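Local atomic coordinates of Lmo2470 protein (Listeria monocytogenes EGD-e, PDB entry 5HL3), a protein that interacts with afadin and facilitates basement membrane crossing, as a calcium-binding internalin built around leucine-rich repeats. Residues L110-S115 against S131-I136; D161-F166 against T184-Q189; T207-N212 against T229-T234; I282-Y287 against L338-N343. All coordinates share one frame; numbering follows the deposited sequence.

Contact 1 (L110-S115 against S131-I136); sequences LTRNLS and SGNNLI
L114 lays its CD1 methyl against the side chain of N133, 3.6 Å from N133 CB; a chi1 of -67° sets CG anti to the carbonyl carbon and swings CD1 onto N133. Between the two chains three backbone bonds run in parallel register: N134 N to R112 O at 2.8 Å, L114 N to N134 O at 2.9 Å and I136 N to L114 O. L114 thus donates and accepts on the same edge, while N113 pairs with N134 and L114 with L135, the evidence for a short two-stranded parallel sheet. It lies apart from the ten-stranded parallel sheet of the leucine-rich repeats and joins successive turns of that solenoid. N113 and N134 point the same way from one face of this small sheet. N134 ND2 gives a nearly straight hydrogen bond to N113 OD1 (3.0 Å, 162°); the acceptor lies close to the plane of the donor amide, but the donor sits above the N113 carbonyl plane, and the two amide planes are turned 70° apart. I136 CD1 packs beside N113 CB. At the other end, one water accepts a hydrogen bond from R112 N and donates to both G132 O and N133 OD1, whereas N133 ND2 is taken by M130 O and A104 O.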
loop_
_atom_site.group_PDB
_atom_site.type_symbol
_atom_site.label_atom_id
_atom_site.label_comp_id
_atom_site.label_asym_id
_atom_site.label_seq_id
_atom_site.Cartn_x
_atom_site.Cartn_y
_atom_site.Cartn_z
ATOM N N LEU A 110 -9.544 -3.766 -10.466
ATOM C CA LEU A 110 -9.387 -2.534 -11.239
ATOM C C LEU A 110 -10.427 -2.339 -12.323
ATOM O O LEU A 110 -10.136 -1.853 -13.413
ATOM C CB LEU A 110 -7.941 -2.472 -11.830
ATOM C CG LEU A 110 -6.821 -2.381 -10.781
ATOM C CD1 LEU A 110 -5.453 -2.873 -11.265
ATOM C CD2 LEU A 110 -6.727 -0.953 -10.221
ATOM N N THR A 111 -11.688 -2.693 -12.024
ATOM C CA THR A 111 -12.738 -2.635 -13.034
ATOM C C THR A 111 -13.291 -1.232 -13.255
ATOM O O THR A 111 -14.038 -1.012 -14.218
ATOM C CB THR A 111 -13.918 -3.518 -12.633
ATOM O OG1 THR A 111 -14.390 -3.079 -11.363
ATOM C CG2 THR A 111 -13.493 -5.001 -12.565
ATOM N N ARG A 112 -13.035 -0.310 -12.328
ATOM C CA ARG A 112 -13.548 1.063 -12.422
ATOM C C ARG A 112 -12.406 2.067 -12.327
ATOM O O ARG A 112 -11.402 1.799 -11.720
ATOM C CB ARG A 112 -14.563 1.335 -11.305
ATOM C CG ARG A 112 -15.839 0.516 -11.346
ATOM C CD ARG A 112 -16.819 1.030 -12.396
ATOM N NE ARG A 112 -18.023 0.205 -12.428
ATOM C CZ ARG A 112 -18.190 -0.876 -13.158
ATOM N NH1 ARG A 112 -17.253 -1.247 -14.021
ATOM N NH2 ARG A 112 -19.330 -1.577 -13.074
ATOM N N ASN A 113 -12.588 3.214 -12.978
ATOM C CA ASN A 113 -11.641 4.315 -13.008
ATOM C C ASN A 113 -12.199 5.496 -12.228
ATOM O O ASN A 113 -13.401 5.811 -12.353
ATOM C CB ASN A 113 -11.463 4.812 -14.446
ATOM C CG ASN A 113 -10.939 3.767 -15.402
ATOM O OD1 ASN A 113 -10.067 2.974 -15.094
ATOM N ND2 ASN A 113 -11.381 3.872 -16.639
ATOM N N LEU A 114 -11.365 6.164 -11.439
ATOM C CA LEU A 114 -11.787 7.341 -10.677
ATOM C C LEU A 114 -10.724 8.416 -10.693
ATOM O O LEU A 114 -9.540 8.100 -10.647
ATOM C CB LEU A 114 -12.025 7.005 -9.187
ATOM C CG LEU A 114 -13.206 6.078 -8.866
ATOM C CD1 LEU A 114 -13.172 5.770 -7.384
ATOM C CD2 LEU A 114 -14.550 6.697 -9.269
ATOM N N SER A 115 -11.127 9.683 -10.780
ATOM C CA SER A 115 -10.198 10.798 -10.588
ATOM C C SER A 115 -10.430 11.428 -9.218
ATOM O O SER A 115 -11.535 11.337 -8.675
ATOM C CB SER A 115 -10.318 11.846 -11.702
ATOM O OG SER A 115 -11.653 12.332 -11.823
ATOM N N SER A 131 -9.599 3.045 -2.647
ATOM C CA SER A 131 -8.875 1.798 -2.935
ATOM C C SER A 131 -9.613 0.836 -3.861
ATOM O O SER A 131 -10.806 0.595 -3.741
ATOM C CB SER A 131 -8.579 1.076 -1.647
ATOM O OG SER A 131 -7.821 1.909 -0.779
ATOM N N GLY A 132 -8.841 0.268 -4.796
ATOM C CA GLY A 132 -9.339 -0.767 -5.744
ATOM C C GLY A 132 -9.732 -0.231 -7.097
ATOM O O GLY A 132 -10.026 -0.984 -7.992
ATOM N N ASN A 133 -9.740 1.082 -7.232
ATOM C CA ASN A 133 -10.155 1.749 -8.458
ATOM C C ASN A 133 -8.952 2.375 -9.155
ATOM O O ASN A 133 -8.061 2.926 -8.503
ATOM C CB ASN A 133 -11.212 2.776 -8.080
ATOM C CG ASN A 133 -12.424 2.122 -7.431
ATOM O OD1 ASN A 133 -13.134 1.376 -8.078
ATOM N ND2 ASN A 133 -12.635 2.365 -6.138
ATOM N N ASN A 134 -8.909 2.245 -10.466
ATOM C CA ASN A 134 -7.772 2.781 -11.216
ATOM C C ASN A 134 -7.809 4.311 -11.190
ATOM O O ASN A 134 -8.770 4.928 -11.666
ATOM C CB ASN A 134 -7.874 2.310 -12.677
ATOM C CG ASN A 134 -6.800 2.902 -13.538
ATOM O OD1 ASN A 134 -5.654 2.885 -13.171
ATOM N ND2 ASN A 134 -7.183 3.508 -14.646
ATOM N N LEU A 135 -6.772 4.936 -10.668
ATOM C CA LEU A 135 -6.719 6.392 -10.626
ATOM C C LEU A 135 -6.548 6.965 -12.040
ATOM O O LEU A 135 -5.713 6.504 -12.808
ATOM C CB LEU A 135 -5.585 6.885 -9.729
ATOM C CG LEU A 135 -5.517 8.391 -9.532
ATOM C CD1 LEU A 135 -6.649 8.832 -8.655
ATOM C CD2 LEU A 135 -4.186 8.796 -8.932
ATOM N N ILE A 136 -7.369 7.968 -12.382
ATOM C CA ILE A 136 -7.220 8.729 -13.608
ATOM C C ILE A 136 -6.341 9.934 -13.273
ATOM O O ILE A 136 -6.687 10.720 -12.396
ATOM C CB ILE A 136 -8.578 9.228 -14.083
ATOM C CG1 ILE A 136 -9.529 8.076 -14.355
ATOM C CG2 ILE A 136 -8.405 10.058 -15.359
ATOM C CD1 ILE A 136 -10.955 8.546 -14.523
HETATM O O HOH W 1 -9.828 -3.595 -7.578
HETATM O O HOH W 2 -12.317 -0.914 -9.501
#

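Contact 2 (D161-F166 against T184-Q189); sequences DELPNF and TIPDFQ. With CA (calcium ion), chain E; CA (calcium ion), chain F.
N165 reaches across to the backbone of 187-189 and uses both ends of its amide there. Its OD1 accepts Q189 N at 2.9 Å, in the carbonyl plane and on a lone pair, with an N-H...O angle of 163°. Its ND2 donates to D187 O at 3.2 Å; this bond is straight at the hydrogen, and D187 O lies near the amide plane, but the donor stands well above the D187 carbonyl plane. With CG anti to the backbone N (chi1 -164°), the amide is carried out toward the next loop. N165 and D187 are each the centre of an inverse gamma turn, so equivalent bends meet in successive leucine-rich repeat turns. The N165 carbonyl takes a water that also binds a calcium ion, and Q189 OE1 coordinates that ion directly at 2.4 Å, together with N167 and N190. A second calcium ion is held by both carboxylate oxygens of E162, with the carbonyl of L157 and four waters. D187 OD1 accepts the backbone N of Q211. Below this polar layer, L163 CD2 meets I185 CD1 and P186 CD, both at 3.7 Å, and F166 CD2 approaches F188 CE1 at 4.0 Å, the two phenyl side chains pointing the same way. The contact joins the loop between strands 150-152 and 174-176 to the one between strands 174-176 and 196-198.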
loop_
_atom_site.group_PDB
_atom_site.type_symbol
_atom_site.label_atom_id
_atom_site.label_comp_id
_atom_site.label_asym_id
_atom_site.label_seq_id
_atom_site.Cartn_x
_atom_site.Cartn_y
_atom_site.Cartn_z
ATOM N N ASP A 161 5.430 9.140 -10.466
ATOM C CA ASP A 161 5.194 10.441 -11.086
ATOM C C ASP A 161 3.807 11.029 -10.735
ATOM O O ASP A 161 3.538 12.187 -11.011
ATOM C CB ASP A 161 5.338 10.341 -12.618
ATOM C CG ASP A 161 4.319 9.373 -13.238
ATOM O OD1 ASP A 161 4.266 8.234 -12.790
ATOM O OD2 ASP A 161 3.540 9.728 -14.157
ATOM N N GLU A 162 2.949 10.217 -10.120
ATOM C CA GLU A 162 1.571 10.607 -9.781
ATOM C C GLU A 162 1.392 10.937 -8.308
ATOM O O GLU A 162 0.282 11.281 -7.882
ATOM C CB GLU A 162 0.624 9.445 -10.177
ATOM C CG GLU A 162 0.554 9.211 -11.687
ATOM C CD GLU A 162 -0.101 7.908 -12.129
ATOM O OE1 GLU A 162 -0.376 7.042 -11.268
ATOM O OE2 GLU A 162 -0.287 7.761 -13.370
ATOM N N LEU A 163 2.476 10.875 -7.528
ATOM C CA LEU A 163 2.440 11.042 -6.065
ATOM C C LEU A 163 3.283 12.239 -5.623
ATOM O O LEU A 163 4.530 12.176 -5.656
ATOM C CB LEU A 163 2.965 9.765 -5.396
ATOM C CG LEU A 163 3.121 9.792 -3.874
ATOM C CD1 LEU A 163 1.835 10.045 -3.181
ATOM C CD2 LEU A 163 3.746 8.498 -3.419
ATOM N N PRO A 164 2.646 13.340 -5.244
ATOM C CA PRO A 164 3.428 14.515 -4.840
ATOM C C PRO A 164 3.981 14.442 -3.427
ATOM O O PRO A 164 3.570 13.625 -2.633
ATOM C CB PRO A 164 2.428 15.660 -4.952
ATOM C CG PRO A 164 1.126 15.051 -4.775
ATOM C CD PRO A 164 1.208 13.598 -5.203
ATOM N N ASN A 165 4.943 15.311 -3.133
ATOM C CA ASN A 165 5.493 15.450 -1.804
ATOM C C ASN A 165 4.596 16.462 -1.101
ATOM O O ASN A 165 4.874 17.654 -1.030
ATOM C CB ASN A 165 6.957 15.898 -1.918
ATOM C CG ASN A 165 7.715 15.691 -0.635
ATOM O OD1 ASN A 165 7.168 15.792 0.444
ATOM N ND2 ASN A 165 8.986 15.377 -0.752
ATOM N N PHE A 166 3.487 15.943 -0.575
ATOM C CA PHE A 166 2.351 16.793 -0.119
ATOM C C PHE A 166 2.732 17.997 0.723
ATOM O O PHE A 166 3.297 17.848 1.796
ATOM C CB PHE A 166 1.342 15.972 0.677
ATOM C CG PHE A 166 0.775 14.798 -0.062
ATOM C CD1 PHE A 166 -0.187 14.981 -1.045
ATOM C CD2 PHE A 166 1.164 13.504 0.260
ATOM C CE1 PHE A 166 -0.741 13.898 -1.720
ATOM C CE2 PHE A 166 0.595 12.415 -0.419
ATOM C CZ PHE A 166 -0.350 12.619 -1.404
ATOM N N THR A 184 9.756 4.725 -6.545
ATOM C CA THR A 184 10.344 5.568 -5.512
ATOM C C THR A 184 9.218 6.108 -4.635
ATOM O O THR A 184 8.041 6.172 -5.047
ATOM C CB THR A 184 11.142 6.767 -6.076
ATOM O OG1 THR A 184 10.319 7.582 -6.909
ATOM C CG2 THR A 184 12.362 6.279 -6.899
ATOM N N ILE A 185 9.580 6.526 -3.431
ATOM C CA ILE A 185 8.653 7.199 -2.511
ATOM C C ILE A 185 9.287 8.549 -2.132
ATOM O O ILE A 185 10.509 8.627 -1.934
ATOM C CB ILE A 185 8.390 6.289 -1.275
ATOM C CG1 ILE A 185 7.279 6.847 -0.404
ATOM C CG2 ILE A 185 9.611 6.025 -0.450
ATOM C CD1 ILE A 185 5.881 6.683 -0.947
ATOM N N PRO A 186 8.497 9.626 -2.058
ATOM C CA PRO A 186 9.104 10.902 -1.689
ATOM C C PRO A 186 9.732 10.921 -0.297
ATOM O O PRO A 186 9.266 10.216 0.603
ATOM C CB PRO A 186 7.902 11.862 -1.703
ATOM C CG PRO A 186 6.978 11.265 -2.711
ATOM C CD PRO A 186 7.095 9.797 -2.480
ATOM N N ASP A 187 10.760 11.758 -0.131
ATOM C CA ASP A 187 11.303 12.034 1.202
ATOM C C ASP A 187 10.351 13.096 1.793
ATOM O O ASP A 187 10.612 14.306 1.755
ATOM C CB ASP A 187 12.738 12.536 1.092
ATOM C CG ASP A 187 13.453 12.562 2.425
ATOM O OD1 ASP A 187 12.798 12.291 3.444
ATOM O OD2 ASP A 187 14.668 12.848 2.420
ATOM N N PHE A 188 9.216 12.612 2.300
ATOM C CA PHE A 188 8.103 13.518 2.642
ATOM C C PHE A 188 8.542 14.646 3.563
ATOM O O PHE A 188 9.061 14.416 4.626
ATOM C CB PHE A 188 6.964 12.743 3.282
ATOM C CG PHE A 188 6.204 11.866 2.330
ATOM C CD1 PHE A 188 5.385 12.404 1.360
ATOM C CD2 PHE A 188 6.287 10.489 2.422
ATOM C CE1 PHE A 188 4.698 11.588 0.490
ATOM C CE2 PHE A 188 5.577 9.666 1.559
ATOM C CZ PHE A 188 4.788 10.219 0.586
ATOM N N GLN A 189 8.321 15.879 3.128
ATOM C CA GLN A 189 8.770 17.056 3.855
ATOM C C GLN A 189 7.806 17.628 4.870
ATOM O O GLN A 189 8.244 18.209 5.860
ATOM C CB GLN A 189 9.058 18.202 2.848
ATOM C CG GLN A 189 10.160 17.935 1.836
ATOM C CD GLN A 189 10.434 19.144 0.970
ATOM O OE1 GLN A 189 9.607 20.053 0.880
ATOM N NE2 GLN A 189 11.615 19.196 0.371
HETATM CA CA CA E . -1.577 5.597 -12.876
HETATM CA CA CA F . 7.463 21.179 0.909
HETATM O O HOH W 3 7.188 19.090 -0.332
HETATM O O HOH W 4 0.537 4.907 -13.749
HETATM O O HOH W 5 -2.262 5.117 -15.019
HETATM O O HOH W 6 -3.123 7.428 -13.249
HETATM O O HOH W 7 -3.657 4.785 -12.181
#

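Contact 3 (T207-N212 against T229-T234); sequences TPDFQN and TMVNYT
D209 buries 84 Å² against 229-234, more than any other residue here, and its carboxylate grips T234 twice. OD1 accepts T234 N at 2.9 Å and OD2 accepts T234 OG1 at 2.7 Å, each met on the syn side and within 23° of the carboxylate plane. This joins the connecting loops of adjacent turns in the leucine-rich repeat solenoid, with D209 at the centre of an inverse gamma turn. Its CG lies anti to the backbone N (chi1 -178°), which projects the carboxylate across the gap; a water joins T234 OG1 to D209 O.

Y233, with 61 Å² buried, runs inward beside F210. The two rings meet rim to rim through F210 CD2 and Y233 CE1, their planes 11° apart and their centroids 5.9 Å apart, with neither ring over the other's face; both also pack on L219 of strand 218-220. V231, at 54 Å², packs against the aliphatic part of D209: CG2 touches D209 CB and CG1 approaches T207 O. The phenolic end of Y233 is fixed by T207, whose side chain it meets at about a right angle. Y233 OH donates to T207 OG1 at 2.7 Å, and T207 OG1 in turn donates a hydrogen bond to P208 O at 2.8 Å.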
loop_
_atom_site.group_PDB
_atom_site.type_symbol
_atom_site.label_atom_id
_atom_site.label_comp_id
_atom_site.label_asym_id
_atom_site.label_seq_id
_atom_site.Cartn_x
_atom_site.Cartn_y
_atom_site.Cartn_z
ATOM N N THR A 207 14.270 3.391 -0.095
ATOM C CA THR A 207 13.502 4.570 0.302
ATOM C C THR A 207 14.517 5.627 0.710
ATOM O O THR A 207 15.689 5.314 0.993
ATOM C CB THR A 207 12.535 4.369 1.496
ATOM O OG1 THR A 207 13.241 4.397 2.747
ATOM C CG2 THR A 207 11.743 3.123 1.384
ATOM N N PRO A 208 14.086 6.891 0.773
ATOM C CA PRO A 208 14.963 7.874 1.388
ATOM C C PRO A 208 15.193 7.571 2.875
ATOM O O PRO A 208 14.390 6.845 3.513
ATOM C CB PRO A 208 14.177 9.189 1.249
ATOM C CG PRO A 208 13.221 8.950 0.131
ATOM C CD PRO A 208 12.848 7.488 0.257
ATOM N N ASP A 209 16.237 8.165 3.437
ATOM C CA ASP A 209 16.480 8.085 4.876
ATOM C C ASP A 209 15.626 9.193 5.447
ATOM O O ASP A 209 16.094 10.297 5.715
ATOM C CB ASP A 209 17.956 8.315 5.179
ATOM C CG ASP A 209 18.281 8.188 6.652
ATOM O OD1 ASP A 209 17.430 7.719 7.445
ATOM O OD2 ASP A 209 19.416 8.548 7.039
ATOM N N PHE A 210 14.350 8.885 5.597
ATOM C CA PHE A 210 13.342 9.923 5.836
ATOM C C PHE A 210 13.763 11.011 6.759
ATOM O O PHE A 210 14.099 10.773 7.925
ATOM C CB PHE A 210 12.021 9.339 6.312
ATOM C CG PHE A 210 11.389 8.404 5.325
ATOM C CD1 PHE A 210 10.788 8.892 4.138
ATOM C CD2 PHE A 210 11.341 7.032 5.547
ATOM C CE1 PHE A 210 10.200 8.033 3.248
ATOM C CE2 PHE A 210 10.756 6.190 4.651
ATOM C CZ PHE A 210 10.167 6.680 3.509
ATOM N N GLN A 211 13.662 12.235 6.229
ATOM C CA GLN A 211 14.111 13.397 6.938
ATOM C C GLN A 211 13.110 14.006 7.945
ATOM O O GLN A 211 13.518 14.762 8.833
ATOM C CB GLN A 211 14.544 14.489 5.926
ATOM C CG GLN A 211 13.404 15.102 5.133
ATOM C CD GLN A 211 13.832 15.807 3.843
ATOM O OE1 GLN A 211 14.901 16.420 3.768
ATOM N NE2 GLN A 211 12.953 15.766 2.846
ATOM N N ASN A 212 11.824 13.718 7.815
ATOM C CA ASN A 212 10.849 14.376 8.712
ATOM C C ASN A 212 9.614 13.524 9.017
ATOM O O ASN A 212 8.461 13.967 8.866
ATOM C CB ASN A 212 10.423 15.721 8.103
ATOM C CG ASN A 212 9.682 16.595 9.094
ATOM O OD1 ASN A 212 9.894 16.483 10.302
ATOM N ND2 ASN A 212 8.805 17.467 8.599
ATOM N N THR A 229 21.275 -4.381 -0.019
ATOM C CA THR A 229 21.175 -3.562 1.196
ATOM C C THR A 229 20.210 -2.415 0.936
ATOM O O THR A 229 19.944 -2.071 -0.221
ATOM C CB THR A 229 22.516 -2.986 1.618
ATOM O OG1 THR A 229 22.962 -2.078 0.627
ATOM C CG2 THR A 229 23.528 -4.069 1.817
HETATM N N MSE A 230 19.645 -1.875 2.001
HETATM C CA MSE A 230 18.757 -0.707 1.908
HETATM C C MSE A 230 19.269 0.365 2.842
HETATM O O MSE A 230 20.199 0.167 3.621
HETATM C CB MSE A 230 17.301 -1.063 2.203
HETATM C CG MSE A 230 17.132 -1.537 3.645
HETATM SE SE MSE A 230 15.258 -1.836 4.083
HETATM C CE MSE A 230 14.695 0.022 3.963
ATOM N N VAL A 231 18.624 1.512 2.785
ATOM C CA VAL A 231 18.952 2.609 3.665
ATOM C C VAL A 231 18.867 2.178 5.137
ATOM O O VAL A 231 17.959 1.433 5.521
ATOM C CB VAL A 231 17.993 3.798 3.387
ATOM C CG1 VAL A 231 16.547 3.469 3.660
ATOM C CG2 VAL A 231 18.406 5.017 4.155
ATOM N N ASN A 232 19.808 2.639 5.937
ATOM C CA ASN A 232 19.869 2.311 7.366
ATOM C C ASN A 232 19.343 3.521 8.125
ATOM O O ASN A 232 20.102 4.424 8.450
ATOM C CB ASN A 232 21.290 1.915 7.749
ATOM C CG ASN A 232 21.389 1.200 9.102
ATOM O OD1 ASN A 232 20.400 0.981 9.776
ATOM N ND2 ASN A 232 22.625 0.854 9.499
ATOM N N TYR A 233 18.029 3.542 8.353
ATOM C CA TYR A 233 17.336 4.719 8.873
ATOM C C TYR A 233 17.997 5.330 10.075
ATOM O O TYR A 233 18.309 4.644 11.053
ATOM C CB TYR A 233 15.880 4.399 9.220
ATOM C CG TYR A 233 15.045 3.964 8.058
ATOM C CD1 TYR A 233 14.748 4.834 7.029
ATOM C CD2 TYR A 233 14.542 2.670 7.974
ATOM C CE1 TYR A 233 13.967 4.439 5.973
ATOM C CE2 TYR A 233 13.772 2.258 6.910
ATOM C CZ TYR A 233 13.496 3.137 5.900
ATOM O OH TYR A 233 12.742 2.741 4.833
ATOM N N THR A 234 18.198 6.650 10.030
ATOM C CA THR A 234 18.838 7.371 11.118
ATOM C C THR A 234 17.900 8.245 11.962
ATOM O O THR A 234 18.313 8.674 13.048
ATOM C CB THR A 234 19.972 8.290 10.589
ATOM O OG1 THR A 234 19.440 9.222 9.642
ATOM C CG2 THR A 234 21.075 7.494 9.933
HETATM O O HOH W 8 17.336 11.284 8.291
#

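Contact 4 (I282-Y287 against L338-N343); sequences IDLPIY and LDVSYN. With CA (calcium ion), chain H.
Y287 turns the edge of its ring onto the face of Y342: the planes stand at 82° and the centroids are 5.1 Å apart, a T-shaped pair. It packs the start of helix 285-292 against strand 334-345 in the C-terminal domain, a mixed beta sheet whose sequence family belongs to the E-set clan, consistent with an immunoglobulin-like fold; here strand 280-283 leads directly into the helix. Y287 CD1 is the leading atom, 3.7 Å from Y342 CD2 and offset toward the rim of the Y342 ring. Y287 CB sits over the same ring, 4.2 Å from its centroid and 22° off the normal, a CH-pi contact. A chi1 of 69°, with CG between the backbone N and carbonyl carbon, turns the Y342 ring to the first turn of the helix. L284, at the N-cap position, brings CD2 obliquely to Y342 CE1 at 4.0 Å. Two residues earlier in strand 334-345, V340 CG2 meets I282 CD1 of strand 280-283 tip to tip, also at 4.0 Å. The inward residues V340 and Y342 alternate with D339 and S341; D339 OD2 binds a calcium ion that S353 and D355 also coordinate. I286 crosses Y342 at about a right angle, and the buried Y342 OH, which has no hydrogen-bonding partner in the model, rests 3.5 Å from I286 CG2.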
loop_
_atom_site.group_PDB
_atom_site.type_symbol
_atom_site.label_atom_id
_atom_site.label_comp_id
_atom_site.label_asym_id
_atom_site.label_seq_id
_atom_site.Cartn_x
_atom_site.Cartn_y
_atom_site.Cartn_z
ATOM N N ILE A 282 30.449 -18.557 1.738
ATOM C CA ILE A 282 29.703 -17.337 1.470
ATOM C C ILE A 282 29.556 -16.478 2.722
ATOM O O ILE A 282 29.559 -16.983 3.858
ATOM C CB ILE A 282 28.248 -17.623 0.937
ATOM C CG1 ILE A 282 27.434 -18.483 1.932
ATOM C CG2 ILE A 282 28.314 -18.293 -0.428
ATOM C CD1 ILE A 282 25.946 -18.546 1.664
ATOM N N ASP A 283 29.389 -15.189 2.475
ATOM C CA ASP A 283 28.925 -14.235 3.478
ATOM C C ASP A 283 27.395 -14.199 3.381
ATOM O O ASP A 283 26.822 -14.320 2.292
ATOM C CB ASP A 283 29.468 -12.827 3.202
ATOM C CG ASP A 283 30.945 -12.715 3.361
ATOM O OD1 ASP A 283 31.571 -13.492 4.103
ATOM O OD2 ASP A 283 31.509 -11.790 2.719
ATOM N N LEU A 284 26.725 -14.066 4.512
ATOM C CA LEU A 284 25.253 -13.924 4.504
ATOM C C LEU A 284 24.821 -13.177 5.739
ATOM O O LEU A 284 24.323 -13.777 6.689
ATOM C CB LEU A 284 24.561 -15.280 4.355
ATOM C CG LEU A 284 23.057 -15.259 4.046
ATOM C CD1 LEU A 284 22.743 -14.392 2.853
ATOM C CD2 LEU A 284 22.558 -16.688 3.856
ATOM N N PRO A 285 25.025 -11.847 5.736
ATOM C CA PRO A 285 24.818 -11.097 6.964
ATOM C C PRO A 285 23.423 -11.259 7.562
ATOM O O PRO A 285 23.287 -11.352 8.782
ATOM C CB PRO A 285 25.148 -9.659 6.563
ATOM C CG PRO A 285 26.172 -9.823 5.464
ATOM C CD PRO A 285 25.648 -11.007 4.679
ATOM N N ILE A 286 22.410 -11.311 6.715
ATOM C CA ILE A 286 21.030 -11.453 7.186
ATOM C C ILE A 286 20.818 -12.702 8.019
ATOM O O ILE A 286 20.065 -12.665 9.018
ATOM C CB ILE A 286 20.019 -11.356 6.014
ATOM C CG1 ILE A 286 18.572 -11.378 6.544
ATOM C CG2 ILE A 286 20.249 -12.456 4.964
ATOM C CD1 ILE A 286 17.519 -11.061 5.495
ATOM N N TYR A 287 21.465 -13.813 7.676
ATOM C CA TYR A 287 21.313 -15.028 8.475
ATOM C C TYR A 287 21.767 -14.757 9.899
ATOM O O TYR A 287 21.068 -15.112 10.877
ATOM C CB TYR A 287 22.088 -16.246 7.874
ATOM C CG TYR A 287 22.203 -17.358 8.898
ATOM C CD1 TYR A 287 21.090 -18.160 9.206
ATOM C CD2 TYR A 287 23.345 -17.504 9.677
ATOM C CE1 TYR A 287 21.148 -19.109 10.202
ATOM C CE2 TYR A 287 23.396 -18.440 10.706
ATOM C CZ TYR A 287 22.299 -19.244 10.952
ATOM O OH TYR A 287 22.373 -20.191 11.976
ATOM N N LEU A 338 24.051 -22.832 -7.073
ATOM C CA LEU A 338 24.012 -23.193 -5.641
ATOM C C LEU A 338 22.918 -22.413 -4.920
ATOM O O LEU A 338 22.560 -21.310 -5.320
ATOM C CB LEU A 338 25.361 -22.927 -4.952
ATOM C CG LEU A 338 26.383 -24.067 -4.988
ATOM C CD1 LEU A 338 26.700 -24.533 -6.394
ATOM C CD2 LEU A 338 27.669 -23.730 -4.229
ATOM N N ASP A 339 22.405 -23.011 -3.848
ATOM C CA ASP A 339 21.370 -22.407 -2.993
ATOM C C ASP A 339 21.661 -22.736 -1.555
ATOM O O ASP A 339 21.990 -23.885 -1.249
ATOM C CB ASP A 339 19.995 -22.941 -3.356
ATOM C CG ASP A 339 18.942 -22.629 -2.315
ATOM O OD1 ASP A 339 19.014 -23.093 -1.153
ATOM O OD2 ASP A 339 17.985 -21.992 -2.675
ATOM N N VAL A 340 21.619 -21.724 -0.686
ATOM C CA VAL A 340 21.613 -21.930 0.761
ATOM C C VAL A 340 20.279 -21.388 1.270
ATOM O O VAL A 340 19.876 -20.259 0.945
ATOM C CB VAL A 340 22.789 -21.232 1.464
ATOM C CG1 VAL A 340 22.567 -21.078 2.971
ATOM C CG2 VAL A 340 24.045 -22.033 1.267
ATOM N N SER A 341 19.609 -22.210 2.059
ATOM C CA SER A 341 18.299 -21.863 2.605
ATOM C C SER A 341 18.284 -22.054 4.113
ATOM O O SER A 341 18.940 -22.955 4.643
ATOM C CB SER A 341 17.214 -22.700 1.940
ATOM O OG SER A 341 17.016 -22.285 0.573
ATOM N N TYR A 342 17.509 -21.220 4.797
ATOM C CA TYR A 342 17.347 -21.328 6.234
ATOM C C TYR A 342 15.962 -20.791 6.607
ATOM O O TYR A 342 15.203 -20.283 5.767
ATOM C CB TYR A 342 18.485 -20.602 6.965
ATOM C CG TYR A 342 18.456 -19.113 6.830
ATOM C CD1 TYR A 342 19.097 -18.453 5.756
ATOM C CD2 TYR A 342 17.735 -18.335 7.745
ATOM C CE1 TYR A 342 19.042 -17.088 5.648
ATOM C CE2 TYR A 342 17.697 -16.972 7.631
ATOM C CZ TYR A 342 18.316 -16.348 6.565
ATOM O OH TYR A 342 18.254 -14.983 6.435
ATOM N N ASN A 343 15.641 -20.909 7.897
ATOM C CA ASN A 343 14.308 -20.498 8.405
ATOM C C ASN A 343 13.193 -21.205 7.655
ATOM O O ASN A 343 12.136 -20.654 7.398
ATOM C CB ASN A 343 14.102 -18.956 8.403
ATOM C CG ASN A 343 13.136 -18.523 9.468
ATOM O OD1 ASN A 343 13.142 -19.109 10.530
ATOM N ND2 ASN A 343 12.287 -17.534 9.185
HETATM CA CA CA H . 16.669 -20.383 -4.092
HETATM O O HOH W 9 16.071 -18.005 -3.691
HETATM O O HOH W 10 14.634 -21.383 -3.691
HETATM O O HOH W 11 16.958 -22.212 -5.667
HETATM O O HOH W 12 15.594 -19.706 -6.139
#

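In the fold
From the N terminus the contacts follow in series, none nesting or crossing. Contact 1 closes a loop of 15 residues containing strand 127-129, contact 2 one of 17 containing strand 174-176, and contact 3 one of 16 containing strands 218-220 and 227-228. Each therefore ties flanking segments around one strand of the ten-stranded parallel sheet. Contacts 2 and 3 touch directly: Q189 O meets N212 ND2 at 2.9 Å, a probable hydrogen bond, and I185 O packs on P208 CD at 3.4 Å. Contact 1 stays about 5 Å from contact 2 at the nearest atoms. Contact 4 spans 50 residues within the C-terminal mixed-sheet domain, its nearest atoms about 7 Å from contact 3.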